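Local coordinates for protein thermostable carboxypeptidase 1 (PDB 1KA2) that removes amino acids one after another from the C-terminus of peptides, with broad specificity, as a cobalt-dependent homodimeric metallocarboxypeptidase, at residues 106-109 against 110-114; 132-135 against 136-139; 369-372 against 373-377; 383-386 against 387-391. All blocks are in the same frame, centred on the assembly; numbering follows the deposited sequence.

In the fold
All four are local contacts between residues about one turn apart on a helix, the third at a helix end, in the largely helical M32 carboxypeptidase fold and away from the metal site of H269, H273 and E299. Interactions 1 and 2 lie on consecutive helices with centres about 12 Å apart, joined where L114 CB meets W134 CH2 at 3.1 Å. Interaction 2 reaches interaction 3, centre to centre about 13 Å, through I139 packed on M373, and interaction 4 through L135 and I139 against L383. Interactions 3 and 4, centres about 14 Å apart, pack L369 on W387 and M386. E370 of interaction 3 bonds to W412, and L383 of interaction 4 packs on I406, both in the predicted GXXQDXHW motif.

Interaction 1: residues 106-109 against 110-114; sequences REVS and ETTSL
With chi1 at -45°, T111 carries OG1 beside its own backbone N and back over E107, while S113, at -67°, folds OG back onto the carbonyl of S109. Each hydroxyl thus donates to the carbonyl one turn earlier. T111 OG1 lies 2.7 Å from E107 O and comes from above the carbonyl plane, whereas T111 N approaches the same oxygen, E107 O, at 2.8 Å, nearly along the C=O axis. S109 O is likewise gripped twice, by S113 N at 2.9 Å and by S113 OG at 3.0 Å, the two donors arriving from opposite faces of the carbonyl plane. Both hydroxyls are therefore satisfied within the helix itself. E107 and T111 run side by side, and T111 CG2, the branch anti to the backbone N, packs against K137 of helix 132-149. A valine in place of T111 would probably cost E107 O its second donor and leave a methyl beside a carbonyl with which it cannot bond. On the next flank R106 and E110 form a long salt bridge, R106 NH1 to E110 OE2 at 3.6 Å, with the place of OE2 uncertain; the firmer partner of the guanidinium is E103, through NH2. E107 OE2 makes a salt bridge across to R144 of helix 132-149. Hydroxyls folded back onto the i-4 carbonyl in this way are characteristic of serine and threonine within an alpha-helix, here helix 102-124.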
loop_
_atom_site.group_PDB
_atom_site.type_symbol
_atom_site.label_atom_id
_atom_site.label_comp_id
_atom_site.label_asym_id
_atom_site.label_seq_id
_atom_site.Cartn_x
_atom_site.Cartn_y
_atom_site.Cartn_z
ATOM N N ARG A 106 -16.420 -15.928 -15.030
ATOM C CA ARG A 106 -17.020 -14.651 -15.382
ATOM C C ARG A 106 -18.412 -14.546 -14.768
ATOM O O ARG A 106 -18.723 -13.579 -14.066
ATOM C CB ARG A 106 -17.112 -14.521 -16.902
ATOM C CG ARG A 106 -17.571 -13.167 -17.382
ATOM C CD ARG A 106 -18.954 -13.245 -17.975
ATOM N NE ARG A 106 -19.019 -14.035 -19.200
ATOM C CZ ARG A 106 -19.511 -13.574 -20.346
ATOM N NH1 ARG A 106 -19.963 -12.328 -20.416
ATOM N NH2 ARG A 106 -19.598 -14.368 -21.404
ATOM N N GLU A 107 -19.243 -15.549 -15.031
ATOM C CA GLU A 107 -20.603 -15.571 -14.511
ATOM C C GLU A 107 -20.599 -15.298 -13.005
ATOM O O GLU A 107 -21.335 -14.440 -12.521
ATOM C CB GLU A 107 -21.252 -16.929 -14.811
ATOM C CG GLU A 107 -22.719 -17.023 -14.416
ATOM C CD GLU A 107 -23.325 -18.392 -14.689
ATOM O OE1 GLU A 107 -24.525 -18.575 -14.391
ATOM O OE2 GLU A 107 -22.612 -19.287 -15.196
ATOM N N VAL A 108 -19.753 -16.020 -12.277
ATOM C CA VAL A 108 -19.650 -15.867 -10.829
ATOM C C VAL A 108 -19.261 -14.455 -10.398
ATOM O O VAL A 108 -19.870 -13.891 -9.492
ATOM C CB VAL A 108 -18.643 -16.878 -10.237
ATOM C CG1 VAL A 108 -18.281 -16.492 -8.805
ATOM C CG2 VAL A 108 -19.250 -18.276 -10.256
ATOM N N SER A 109 -18.244 -13.890 -11.038
ATOM C CA SER A 109 -17.821 -12.536 -10.704
ATOM C C SER A 109 -18.995 -11.588 -10.879
ATOM O O SER A 109 -19.327 -10.821 -9.978
ATOM C CB SER A 109 -16.670 -12.086 -11.606
ATOM O OG SER A 109 -15.435 -12.604 -11.152
ATOM N N GLU A 110 -19.626 -11.650 -12.045
ATOM C CA GLU A 110 -20.772 -10.792 -12.334
ATOM C C GLU A 110 -21.864 -10.965 -11.291
ATOM O O GLU A 110 -22.181 -10.036 -10.559
ATOM C CB GLU A 110 -21.336 -11.101 -13.730
ATOM C CG GLU A 110 -20.626 -10.360 -14.856
ATOM C CD GLU A 110 -20.992 -10.866 -16.244
ATOM O OE1 GLU A 110 -22.195 -10.990 -16.559
ATOM O OE2 GLU A 110 -20.061 -11.126 -17.030
ATOM N N THR A 111 -22.427 -12.165 -11.231
ATOM C CA THR A 111 -23.490 -12.478 -10.289
ATOM C C THR A 111 -23.119 -12.076 -8.855
ATOM O O THR A 111 -23.889 -11.403 -8.167
ATOM C CB THR A 111 -23.814 -13.984 -10.347
ATOM O OG1 THR A 111 -23.900 -14.393 -11.722
ATOM C CG2 THR A 111 -25.143 -14.276 -9.651
ATOM N N THR A 112 -21.931 -12.479 -8.415
ATOM C CA THR A 112 -21.467 -12.159 -7.072
ATOM C C THR A 112 -21.490 -10.660 -6.798
ATOM O O THR A 112 -22.103 -10.215 -5.824
ATOM C CB THR A 112 -20.043 -12.721 -6.842
ATOM O OG1 THR A 112 -20.143 -14.028 -6.267
ATOM C CG2 THR A 112 -19.231 -11.827 -5.930
ATOM N N SER A 113 -20.826 -9.886 -7.654
ATOM C CA SER A 113 -20.783 -8.432 -7.492
ATOM C C SER A 113 -22.177 -7.842 -7.319
ATOM O O SER A 113 -22.430 -7.084 -6.383
ATOM C CB SER A 113 -20.109 -7.777 -8.700
ATOM O OG SER A 113 -18.737 -8.127 -8.767
ATOM N N LEU A 114 -23.077 -8.187 -8.230
ATOM C CA LEU A 114 -24.442 -7.689 -8.177
ATOM C C LEU A 114 -25.222 -8.233 -6.987
ATOM O O LEU A 114 -26.105 -7.560 -6.447
ATOM C CB LEU A 114 -25.189 -8.047 -9.462
ATOM C CG LEU A 114 -25.010 -7.178 -10.710
ATOM C CD1 LEU A 114 -23.594 -7.301 -11.238
ATOM C CD2 LEU A 114 -26.007 -7.623 -11.778
#

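Interaction 2: residues 132-135 against 136-139; sequences EPWL and DKII
Between E132-L135 and D136-I139 the backbone winds as regular alpha-helix, each amide from D136 N to I139 N bonding to the carbonyl four residues earlier, as in D136 N to E132 O at 3.1 Å. Over this frame K137 reaches back to W134, its side chain lying alongside and pointing the same way as the indole. Fully extended beyond CG, the lysine slides K137 CD to 4.1 Å from W134 CE3 and brings NZ over one face of the six-membered ring, 4.4 Å from its centroid and 27° off the normal, a cation-pi contact. The indole also packs on L114, A115 and A118 of helix 102-124, so an alanine here would probably leave K137 NZ without its aromatic face and open a gap between the two helices. At the first turn E132 OE2 and D136 OD2 stand 4.3 Å apart, like charges bridged by a water that donates to both, at 2.7 Å to E132 OE2 and 2.9 Å to D136 OD2. This water probably eases their repulsion; the other oxygen of D136, OD1, accepts from the backbone N of A380. On the buried side L135 CD2 rests 4.2 Å from I139 CG1, and L135 also packs on F128. These are the first two turns of helix 132-149, amphipathic, which pairs with helix 102-124 as an antiparallel helical hairpin.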
loop_
_atom_site.group_PDB
_atom_site.type_symbol
_atom_site.label_atom_id
_atom_site.label_comp_id
_atom_site.label_asym_id
_atom_site.label_seq_id
_atom_site.Cartn_x
_atom_site.Cartn_y
_atom_site.Cartn_z
ATOM N N GLU A 132 -33.482 -12.429 -2.539
ATOM C CA GLU A 132 -34.000 -13.745 -2.900
ATOM C C GLU A 132 -33.572 -14.293 -4.263
ATOM O O GLU A 132 -32.897 -15.322 -4.334
ATOM C CB GLU A 132 -35.530 -13.756 -2.809
ATOM C CG GLU A 132 -36.134 -15.158 -2.754
ATOM C CD GLU A 132 -37.607 -15.175 -3.126
ATOM O OE1 GLU A 132 -38.350 -14.291 -2.656
ATOM O OE2 GLU A 132 -38.023 -16.079 -3.882
ATOM N N PRO A 133 -33.961 -13.629 -5.366
ATOM C CA PRO A 133 -33.550 -14.159 -6.673
ATOM C C PRO A 133 -32.036 -14.333 -6.784
ATOM O O PRO A 133 -31.562 -15.295 -7.379
ATOM C CB PRO A 133 -34.105 -13.129 -7.657
ATOM C CG PRO A 133 -34.054 -11.854 -6.870
ATOM C CD PRO A 133 -34.573 -12.296 -5.514
ATOM N N TRP A 134 -31.284 -13.402 -6.204
ATOM C CA TRP A 134 -29.826 -13.478 -6.231
ATOM C C TRP A 134 -29.339 -14.706 -5.483
ATOM O O TRP A 134 -28.315 -15.296 -5.854
ATOM C CB TRP A 134 -29.200 -12.226 -5.613
ATOM C CG TRP A 134 -29.333 -11.026 -6.486
ATOM C CD1 TRP A 134 -30.178 -9.970 -6.310
ATOM C CD2 TRP A 134 -28.637 -10.785 -7.711
ATOM N NE1 TRP A 134 -30.055 -9.084 -7.354
ATOM C CE2 TRP A 134 -29.115 -9.562 -8.231
ATOM C CE3 TRP A 134 -27.655 -11.488 -8.426
ATOM C CZ2 TRP A 134 -28.644 -9.023 -9.435
ATOM C CZ3 TRP A 134 -27.188 -10.954 -9.619
ATOM C CH2 TRP A 134 -27.685 -9.733 -10.112
ATOM N N LEU A 135 -30.070 -15.093 -4.437
ATOM C CA LEU A 135 -29.696 -16.267 -3.654
ATOM C C LEU A 135 -29.923 -17.541 -4.471
ATOM O O LEU A 135 -29.168 -18.502 -4.355
ATOM C CB LEU A 135 -30.500 -16.345 -2.356
ATOM C CG LEU A 135 -29.696 -16.674 -1.090
ATOM C CD1 LEU A 135 -30.644 -17.125 0.027
ATOM C CD2 LEU A 135 -28.677 -17.753 -1.377
ATOM N N ASP A 136 -30.969 -17.551 -5.294
ATOM C CA ASP A 136 -31.249 -18.715 -6.132
ATOM C C ASP A 136 -30.147 -18.844 -7.186
ATOM O O ASP A 136 -29.748 -19.949 -7.545
ATOM C CB ASP A 136 -32.616 -18.587 -6.823
ATOM C CG ASP A 136 -33.780 -18.833 -5.877
ATOM O OD1 ASP A 136 -33.777 -19.885 -5.196
ATOM O OD2 ASP A 136 -34.702 -17.984 -5.818
ATOM N N LYS A 137 -29.664 -17.711 -7.686
ATOM C CA LYS A 137 -28.603 -17.732 -8.684
ATOM C C LYS A 137 -27.315 -18.246 -8.064
ATOM O O LYS A 137 -26.565 -18.983 -8.700
ATOM C CB LYS A 137 -28.363 -16.336 -9.257
ATOM C CG LYS A 137 -29.410 -15.866 -10.252
ATOM C CD LYS A 137 -29.048 -14.483 -10.770
ATOM C CE LYS A 137 -30.047 -13.978 -11.797
ATOM N NZ LYS A 137 -29.658 -12.626 -12.289
ATOM N N ILE A 138 -27.061 -17.859 -6.820
ATOM C CA ILE A 138 -25.850 -18.292 -6.139
ATOM C C ILE A 138 -25.925 -19.768 -5.760
ATOM O O ILE A 138 -24.906 -20.453 -5.714
ATOM C CB ILE A 138 -25.570 -17.399 -4.903
ATOM C CG1 ILE A 138 -25.173 -15.997 -5.386
ATOM C CG2 ILE A 138 -24.475 -18.004 -4.046
ATOM C CD1 ILE A 138 -24.806 -15.039 -4.299
ATOM N N ILE A 139 -27.127 -20.275 -5.509
ATOM C CA ILE A 139 -27.267 -21.689 -5.180
ATOM C C ILE A 139 -26.935 -22.507 -6.430
ATOM O O ILE A 139 -26.233 -23.521 -6.363
ATOM C CB ILE A 139 -28.699 -22.014 -4.682
ATOM C CG1 ILE A 139 -28.845 -21.562 -3.222
ATOM C CG2 ILE A 139 -28.977 -23.509 -4.786
ATOM C CD1 ILE A 139 -30.269 -21.561 -2.703
HETATM O O HOH W 1 -36.929 -18.501 -4.080
#

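Interaction 3: residues 369-372 against 373-377; sequences LERL and MVSEE
S375 closes the C-terminal end of helix 359-375 by returning its hydroxyl to R371, one turn back. S375 OG lies 2.6 Å from R371 O, tilted 29° from the carbonyl plane. S375 N reaches R371 O too, at 3.0 Å, but only weakly, as expected where the helix starts to unwind; E376 is the first residue to leave helical angles. The side-chain bond thus supplements a fading backbone one. Two residues earlier M373 N still bonds L369 O at 3.0 Å. M373 also lays its side chain across that carbonyl: chi1, at -71°, sets CG beside the backbone N, and from there M373 CG and M373 SD both come to 3.1 Å from L369 O, while M373 SD rests 4.2 Å from L369 CB. In the next shell M373 is packed by I139, L383 and W412, so the apolar side of this turn is wedged among helices 132-149, 383-395 and 411-414. The polar ends face other ways: R371, extended from CG to NE, carries its guanidinium into salt bridges with both E154 and E173, whereas the buried carboxylate of E370 is held by three donors, W412 NE1 on OE2 and both G418 N and the hydroxyl of Y156 on OE1, a grip that probably fixes its rotation and offsets the cost of burial. Finally, K143 NZ of helix 132-149 donates to both M373 O and E376 O, tying down the carbonyls at the helix end.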
loop_
_atom_site.group_PDB
_atom_site.type_symbol
_atom_site.label_atom_id
_atom_site.label_comp_id
_atom_site.label_asym_id
_atom_site.label_seq_id
_atom_site.Cartn_x
_atom_site.Cartn_y
_atom_site.Cartn_z
ATOM N N LEU A 369 -28.339 -25.524 6.555
ATOM C CA LEU A 369 -28.950 -24.890 5.401
ATOM C C LEU A 369 -28.075 -25.054 4.158
ATOM O O LEU A 369 -28.595 -25.325 3.071
ATOM C CB LEU A 369 -29.226 -23.409 5.676
ATOM C CG LEU A 369 -30.263 -23.152 6.776
ATOM C CD1 LEU A 369 -30.663 -21.691 6.775
ATOM C CD2 LEU A 369 -31.490 -24.020 6.540
ATOM N N GLU A 370 -26.755 -24.929 4.317
ATOM C CA GLU A 370 -25.852 -25.057 3.169
ATOM C C GLU A 370 -25.857 -26.456 2.554
ATOM O O GLU A 370 -25.889 -26.601 1.331
ATOM C CB GLU A 370 -24.415 -24.662 3.550
ATOM C CG GLU A 370 -24.284 -23.229 4.054
ATOM C CD GLU A 370 -22.902 -22.634 3.852
ATOM O OE1 GLU A 370 -21.921 -23.392 3.741
ATOM O OE2 GLU A 370 -22.797 -21.393 3.816
ATOM N N ARG A 371 -25.816 -27.484 3.394
ATOM C CA ARG A 371 -25.835 -28.852 2.890
ATOM C C ARG A 371 -27.124 -29.106 2.098
ATOM O O ARG A 371 -27.091 -29.740 1.050
ATOM C CB ARG A 371 -25.734 -29.846 4.043
ATOM C CG ARG A 371 -25.564 -31.283 3.600
ATOM C CD ARG A 371 -25.625 -32.204 4.790
ATOM N NE ARG A 371 -25.059 -33.509 4.478
ATOM C CZ ARG A 371 -24.930 -34.492 5.363
ATOM N NH1 ARG A 371 -25.334 -34.313 6.621
ATOM N NH2 ARG A 371 -24.381 -35.646 4.995
ATOM N N LEU A 372 -28.252 -28.603 2.598
ATOM C CA LEU A 372 -29.541 -28.757 1.911
ATOM C C LEU A 372 -29.598 -28.028 0.561
ATOM O O LEU A 372 -30.065 -28.589 -0.436
ATOM C CB LEU A 372 -30.678 -28.240 2.794
ATOM C CG LEU A 372 -31.247 -29.197 3.844
ATOM C CD1 LEU A 372 -30.115 -29.887 4.612
ATOM C CD2 LEU A 372 -32.183 -28.416 4.776
ATOM N N MET A 373 -29.140 -26.774 0.548
ATOM C CA MET A 373 -29.126 -25.925 -0.647
ATOM C C MET A 373 -28.381 -26.517 -1.848
ATOM O O MET A 373 -28.782 -26.353 -3.002
ATOM C CB MET A 373 -28.510 -24.557 -0.292
ATOM C CG MET A 373 -29.377 -23.668 0.602
ATOM S SD MET A 373 -28.434 -22.541 1.651
ATOM C CE MET A 373 -27.651 -21.531 0.405
ATOM N N VAL A 374 -27.283 -27.200 -1.569
ATOM C CA VAL A 374 -26.468 -27.796 -2.616
ATOM C C VAL A 374 -26.784 -29.277 -2.874
ATOM O O VAL A 374 -26.401 -29.834 -3.900
ATOM C CB VAL A 374 -24.977 -27.605 -2.275
ATOM C CG1 VAL A 374 -24.099 -28.196 -3.364
ATOM C CG2 VAL A 374 -24.706 -26.126 -2.116
ATOM N N SER A 375 -27.488 -29.907 -1.935
ATOM C CA SER A 375 -27.864 -31.321 -2.063
ATOM C C SER A 375 -29.241 -31.512 -2.689
ATOM O O SER A 375 -29.367 -31.966 -3.826
ATOM C CB SER A 375 -27.879 -32.018 -0.700
ATOM O OG SER A 375 -26.596 -32.057 -0.127
ATOM N N GLU A 376 -30.276 -31.189 -1.927
ATOM C CA GLU A 376 -31.641 -31.337 -2.405
ATOM C C GLU A 376 -31.984 -30.114 -3.251
ATOM O O GLU A 376 -31.121 -29.274 -3.509
ATOM C CB GLU A 376 -32.594 -31.443 -1.215
ATOM C CG GLU A 376 -33.754 -32.393 -1.436
ATOM C CD GLU A 376 -33.295 -33.841 -1.522
ATOM O OE1 GLU A 376 -34.136 -34.719 -1.816
ATOM O OE2 GLU A 376 -32.091 -34.090 -1.284
ATOM N N GLU A 377 -33.228 -30.014 -3.706
ATOM C CA GLU A 377 -33.637 -28.862 -4.509
ATOM C C GLU A 377 -34.275 -27.855 -3.556
ATOM O O GLU A 377 -35.496 -27.723 -3.484
ATOM C CB GLU A 377 -34.630 -29.295 -5.601
ATOM C CG GLU A 377 -35.467 -28.179 -6.237
ATOM C CD GLU A 377 -34.627 -27.048 -6.821
ATOM O OE1 GLU A 377 -33.745 -27.328 -7.666
ATOM O OE2 GLU A 377 -34.856 -25.884 -6.425
#

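Interaction 4: residues 383-386 against 387-391; sequences LPEM and WNDEM
D389 leans back over the turn that E385 begins, and its side chain can be followed outward from the backbone. D389 CB sits 3.5 Å from E385 O, the oxygen that accepts D389 N at 2.7 Å. With chi1 at -62°, D389 CG is placed beside the backbone N and closes to 3.2 Å from the same carbonyl oxygen, E385 O. Of the two carboxylate oxygens, D389 OD2 lies 3.3 Å from E385 O, acceptor against acceptor, while D389 OD1 turns to the carboxylate of E385 and stops 3.4 Å from E385 OE2. E385, bent at chi2, brings that oxygen across to D389, and the two carboxylate planes stand 48° apart. R398 NH2 forms salt bridges with both E385 OE2 and D389 OD1. One step round the helix P384 O receives N388 N at 2.9 Å and is crowded by N388 OD1 and by W387 CB, the latter 3.4 Å from P384 O. The indole of W387, CG anti to the backbone N, leaves this turn for R366 and L369 of helix 359-375. Farther along helix 383-395, E390 pairs with R393. The close approach of E385 and D389 would be unfavourable alone; the nearby positive charge of R398 probably offsets the repulsion between the two carboxylates, one turn apart at the helix surface, and helps keep both acids ionised.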
loop_
_atom_site.group_PDB
_atom_site.type_symbol
_atom_site.label_atom_id
_atom_site.label_comp_id
_atom_site.label_asym_id
_atom_site.label_seq_id
_atom_site.Cartn_x
_atom_site.Cartn_y
_atom_site.Cartn_z
ATOM N N LEU A 383 -35.857 -20.497 2.596
ATOM C CA LEU A 383 -34.724 -20.476 3.514
ATOM C C LEU A 383 -34.980 -19.690 4.809
ATOM O O LEU A 383 -34.676 -20.172 5.908
ATOM C CB LEU A 383 -33.480 -19.938 2.794
ATOM C CG LEU A 383 -32.939 -20.892 1.721
ATOM C CD1 LEU A 383 -31.762 -20.262 0.997
ATOM C CD2 LEU A 383 -32.527 -22.220 2.369
ATOM N N PRO A 384 -35.550 -18.476 4.701
ATOM C CA PRO A 384 -35.820 -17.671 5.894
ATOM C C PRO A 384 -36.499 -18.434 7.030
ATOM O O PRO A 384 -36.052 -18.354 8.180
ATOM C CB PRO A 384 -36.671 -16.535 5.345
ATOM C CG PRO A 384 -36.053 -16.317 3.995
ATOM C CD PRO A 384 -35.926 -17.737 3.484
ATOM N N GLU A 385 -37.567 -19.172 6.727
ATOM C CA GLU A 385 -38.254 -19.932 7.771
ATOM C C GLU A 385 -37.389 -21.056 8.320
ATOM O O GLU A 385 -37.360 -21.273 9.525
ATOM C CB GLU A 385 -39.586 -20.489 7.259
ATOM C CG GLU A 385 -40.723 -19.495 7.393
ATOM C CD GLU A 385 -40.992 -19.136 8.843
ATOM O OE1 GLU A 385 -41.489 -18.017 9.110
ATOM O OE2 GLU A 385 -40.712 -19.982 9.717
ATOM N N MET A 386 -36.686 -21.775 7.450
ATOM C CA MET A 386 -35.812 -22.853 7.916
ATOM C C MET A 386 -34.760 -22.289 8.859
ATOM O O MET A 386 -34.406 -22.906 9.864
ATOM C CB MET A 386 -35.107 -23.528 6.744
ATOM C CG MET A 386 -36.010 -24.354 5.874
ATOM S SD MET A 386 -35.077 -25.051 4.529
ATOM C CE MET A 386 -35.659 -24.058 3.192
ATOM N N TRP A 387 -34.249 -21.115 8.511
ATOM C CA TRP A 387 -33.245 -20.436 9.321
ATOM C C TRP A 387 -33.879 -20.077 10.661
ATOM O O TRP A 387 -33.302 -20.316 11.716
ATOM C CB TRP A 387 -32.783 -19.170 8.596
ATOM C CG TRP A 387 -31.762 -18.368 9.320
ATOM C CD1 TRP A 387 -31.929 -17.679 10.485
ATOM C CD2 TRP A 387 -30.417 -18.134 8.903
ATOM N NE1 TRP A 387 -30.764 -17.020 10.820
ATOM C CE2 TRP A 387 -29.819 -17.286 9.861
ATOM C CE3 TRP A 387 -29.655 -18.557 7.809
ATOM C CZ2 TRP A 387 -28.496 -16.855 9.758
ATOM C CZ3 TRP A 387 -28.339 -18.129 7.708
ATOM C CH2 TRP A 387 -27.775 -17.287 8.677
ATOM N N ASN A 388 -35.077 -19.503 10.604
ATOM C CA ASN A 388 -35.802 -19.110 11.810
ATOM C C ASN A 388 -36.138 -20.285 12.721
ATOM O O ASN A 388 -35.946 -20.205 13.936
ATOM C CB ASN A 388 -37.080 -18.363 11.430
ATOM C CG ASN A 388 -36.816 -16.908 11.090
ATOM O OD1 ASN A 388 -35.690 -16.533 10.748
ATOM N ND2 ASN A 388 -37.854 -16.081 11.178
ATOM N N ASP A 389 -36.632 -21.374 12.143
ATOM C CA ASP A 389 -36.974 -22.549 12.939
ATOM C C ASP A 389 -35.722 -23.124 13.586
ATOM O O ASP A 389 -35.773 -23.618 14.711
ATOM C CB ASP A 389 -37.648 -23.634 12.077
ATOM C CG ASP A 389 -38.971 -23.174 11.464
ATOM O OD1 ASP A 389 -39.638 -22.287 12.041
ATOM O OD2 ASP A 389 -39.350 -23.717 10.406
ATOM N N GLU A 390 -34.597 -23.064 12.877
ATOM C CA GLU A 390 -33.341 -23.583 13.416
ATOM C C GLU A 390 -32.828 -22.705 14.546
ATOM O O GLU A 390 -32.360 -23.211 15.568
ATOM C CB GLU A 390 -32.283 -23.696 12.315
ATOM C CG GLU A 390 -32.275 -25.051 11.634
ATOM C CD GLU A 390 -31.943 -26.174 12.603
ATOM O OE1 GLU A 390 -30.760 -26.313 12.981
ATOM O OE2 GLU A 390 -32.871 -26.912 12.996
ATOM N N MET A 391 -32.917 -21.391 14.360
ATOM C CA MET A 391 -32.483 -20.453 15.388
ATOM C C MET A 391 -33.308 -20.710 16.642
ATOM O O MET A 391 -32.818 -20.579 17.772
ATOM C CB MET A 391 -32.716 -19.005 14.934
ATOM C CG MET A 391 -31.582 -18.385 14.121
ATOM S SD MET A 391 -30.060 -18.260 15.082
ATOM C CE MET A 391 -30.502 -16.982 16.306
#